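Local coordinates for protein ubiquitin-like-conjugating enzyme ATG10 (PDB 4EBR) that acts as an E2-like enzyme of autophagy, catalysing the conjugation of ATG12 to ATG5, at residues 21-24 with 30-33. Numbering follows the deposited sequence.
Sequences IFHN and DVHL
His-23 faces Val-31 on strand 28-33, their CA atoms 6.8 Å apart, and no hydrogen bond joins the two segments. Residues 21-23 have helical backbone angles without the regular helical hydrogen bonds. In the E2-like Atg10 fold, the loop joining helix 6-18 to strand 28-33 lies against that strand of the antiparallel sheet. Val-31 is the one strand residue that makes the contact. Its side chain starts out toward the loop. Both methyls meet the His-23 imidazole, and CG2 also meets Phe-22. CG2 sits over the centre of the imidazole, 4.0 Å from the ring centroid and only 2° off the ring normal, a CH-pi contact. With CG anti to its carbonyl carbon (chi1 -55°), His-23 lays this ring face against the valine. Tyr-17 of helix 6-18 packs edge-to-face with the same ring and also touches Val-31. Phe-22 contributes its CB, while its side chain also touches Val-156 and Phe-161 of helix 152-164. The contact has no polar bond, is partly buried and lies away from the catalytic Cys-135. On the strand, Asp-30 turns from the loop and forms a salt bridge with Arg-43. Val-31 CG2 also lies 4.0 Å from Phe-22 CB, and Val-31 CG1 lies 3.9 Å from His-23 CE1.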
ATOM      1  N   ILE A  21     -16.505  22.339  -1.659  1.00 75.46           N
ATOM      2  CA  ILE A  21     -16.868  21.457  -2.754  1.00 71.63           C
ATOM      3  C   ILE A  21     -17.468  20.163  -2.207  1.00 71.61           C
ATOM      4  O   ILE A  21     -18.371  19.592  -2.812  1.00 74.82           O
ATOM      5  CB  ILE A  21     -15.687  21.180  -3.712  1.00 66.80           C
ATOM      6  CG1 ILE A  21     -16.177  20.491  -4.983  1.00 66.63           C
ATOM      7  CG2 ILE A  21     -14.593  20.352  -3.042  1.00 62.47           C
ATOM      8  CD1 ILE A  21     -15.063  19.938  -5.843  1.00 63.96           C
ATOM      9  N   PHE A  22     -16.988  19.706  -1.055  1.00 68.18           N
ATOM     10  CA  PHE A  22     -17.577  18.520  -0.452  1.00 68.26           C
ATOM     11  C   PHE A  22     -18.864  18.827   0.351  1.00 75.83           C
ATOM     12  O   PHE A  22     -19.812  18.029   0.374  1.00 76.30           O
ATOM     13  CB  PHE A  22     -16.538  17.756   0.370  1.00 63.43           C
ATOM     14  CG  PHE A  22     -15.349  17.276  -0.438  1.00 57.63           C
ATOM     15  CD1 PHE A  22     -14.067  17.703  -0.135  1.00 55.12           C
ATOM     16  CD2 PHE A  22     -15.523  16.392  -1.495  1.00 55.27           C
ATOM     17  CE1 PHE A  22     -12.983  17.260  -0.867  1.00 54.83           C
ATOM     18  CE2 PHE A  22     -14.436  15.934  -2.240  1.00 51.62           C
ATOM     19  CZ  PHE A  22     -13.166  16.369  -1.927  1.00 51.73           C
ATOM     20  N   HIS A  23     -18.905  19.990   0.988  1.00 79.46           N
ATOM     21  CA  HIS A  23     -20.070  20.379   1.780  1.00 83.84           C
ATOM     22  C   HIS A  23     -21.337  20.544   0.942  1.00 87.58           C
ATOM     23  O   HIS A  23     -22.436  20.235   1.394  1.00 92.15           O
ATOM     24  CB  HIS A  23     -19.787  21.669   2.543  1.00 87.00           C
ATOM     25  CG  HIS A  23     -18.565  21.599   3.401  1.00 84.08           C
ATOM     26  ND1 HIS A  23     -17.297  21.472   2.879  1.00 80.73           N
ATOM     27  CD2 HIS A  23     -18.418  21.624   4.746  1.00 85.77           C
ATOM     28  CE1 HIS A  23     -16.420  21.434   3.865  1.00 80.64           C
ATOM     29  NE2 HIS A  23     -17.074  21.520   5.009  1.00 83.30           N
ATOM     30  N   ASN A  24     -21.183  21.031  -0.280  1.00 86.35           N
ATOM     31  CA  ASN A  24     -22.329  21.242  -1.146  1.00 89.84           C
ATOM     32  C   ASN A  24     -22.555  20.058  -2.070  1.00 88.19           C
ATOM     33  O   ASN A  24     -23.453  20.067  -2.909  1.00 94.23           O
ATOM     34  CB  ASN A  24     -22.150  22.523  -1.962  1.00 91.06           C
ATOM     35  CG  ASN A  24     -21.884  23.727  -1.092  1.00 94.88           C
ATOM     36  OD1 ASN A  24     -22.545  23.931  -0.067  1.00 97.98           O
ATOM     37  ND2 ASN A  24     -20.898  24.527  -1.483  1.00 95.17           N
ATOM     38  N   ASP A  30     -21.348  14.211   5.823  1.00 78.62           N
ATOM     39  CA  ASP A  30     -20.461  15.064   6.621  1.00 78.79           C
ATOM     40  C   ASP A  30     -18.973  15.026   6.246  1.00 71.10           C
ATOM     41  O   ASP A  30     -18.478  14.054   5.678  1.00 69.53           O
ATOM     42  CB  ASP A  30     -20.659  14.827   8.127  1.00 85.54           C
ATOM     43  CG  ASP A  30     -20.314  13.418   8.552  1.00 89.68           C
ATOM     44  OD1 ASP A  30     -19.123  13.040   8.443  1.00 91.43           O
ATOM     45  OD2 ASP A  30     -21.224  12.692   9.016  1.00 92.38           O
ATOM     46  N   VAL A  31     -18.279  16.109   6.584  1.00 68.13           N
ATOM     47  CA  VAL A  31     -16.890  16.345   6.205  1.00 64.64           C
ATOM     48  C   VAL A  31     -16.102  16.666   7.467  1.00 69.81           C
ATOM     49  O   VAL A  31     -16.513  17.519   8.250  1.00 79.78           O
ATOM     50  CB  VAL A  31     -16.787  17.591   5.293  1.00 65.03           C
ATOM     51  CG1 VAL A  31     -15.377  17.765   4.785  1.00 61.19           C
ATOM     52  CG2 VAL A  31     -17.769  17.505   4.127  1.00 64.55           C
ATOM     53  N   HIS A  32     -14.970  16.010   7.680  1.00 64.08           N
ATOM     54  CA  HIS A  32     -14.179  16.305   8.869  1.00 64.93           C
ATOM     55  C   HIS A  32     -12.725  16.385   8.527  1.00 61.00           C
ATOM     56  O   HIS A  32     -12.176  15.440   7.965  1.00 59.78           O
ATOM     57  CB  HIS A  32     -14.320  15.205   9.902  1.00 69.58           C
ATOM     58  CG  HIS A  32     -15.668  15.130  10.525  1.00 77.70           C
ATOM     59  ND1 HIS A  32     -15.945  15.683  11.755  1.00 86.87           N
ATOM     60  CD2 HIS A  32     -16.814  14.554  10.099  1.00 80.76           C
ATOM     61  CE1 HIS A  32     -17.210  15.453  12.062  1.00 92.34           C
ATOM     62  NE2 HIS A  32     -17.761  14.771  11.074  1.00 88.26           N
ATOM     63  N   LEU A  33     -12.066  17.465   8.930  1.00 63.11           N
ATOM     64  CA  LEU A  33     -10.625  17.577   8.742  1.00 58.15           C
ATOM     65  C   LEU A  33      -9.913  17.136  10.018  1.00 63.94           C
ATOM     66  O   LEU A  33     -10.202  17.635  11.105  1.00 64.40           O
ATOM     67  CB  LEU A  33     -10.238  19.013   8.389  1.00 65.75           C
ATOM     68  CG  LEU A  33      -9.206  19.183   7.272  1.00 62.71           C
ATOM     69  CD1 LEU A  33      -9.508  18.245   6.113  1.00 53.38           C
ATOM     70  CD2 LEU A  33      -9.159  20.628   6.799  1.00 62.39           C
TER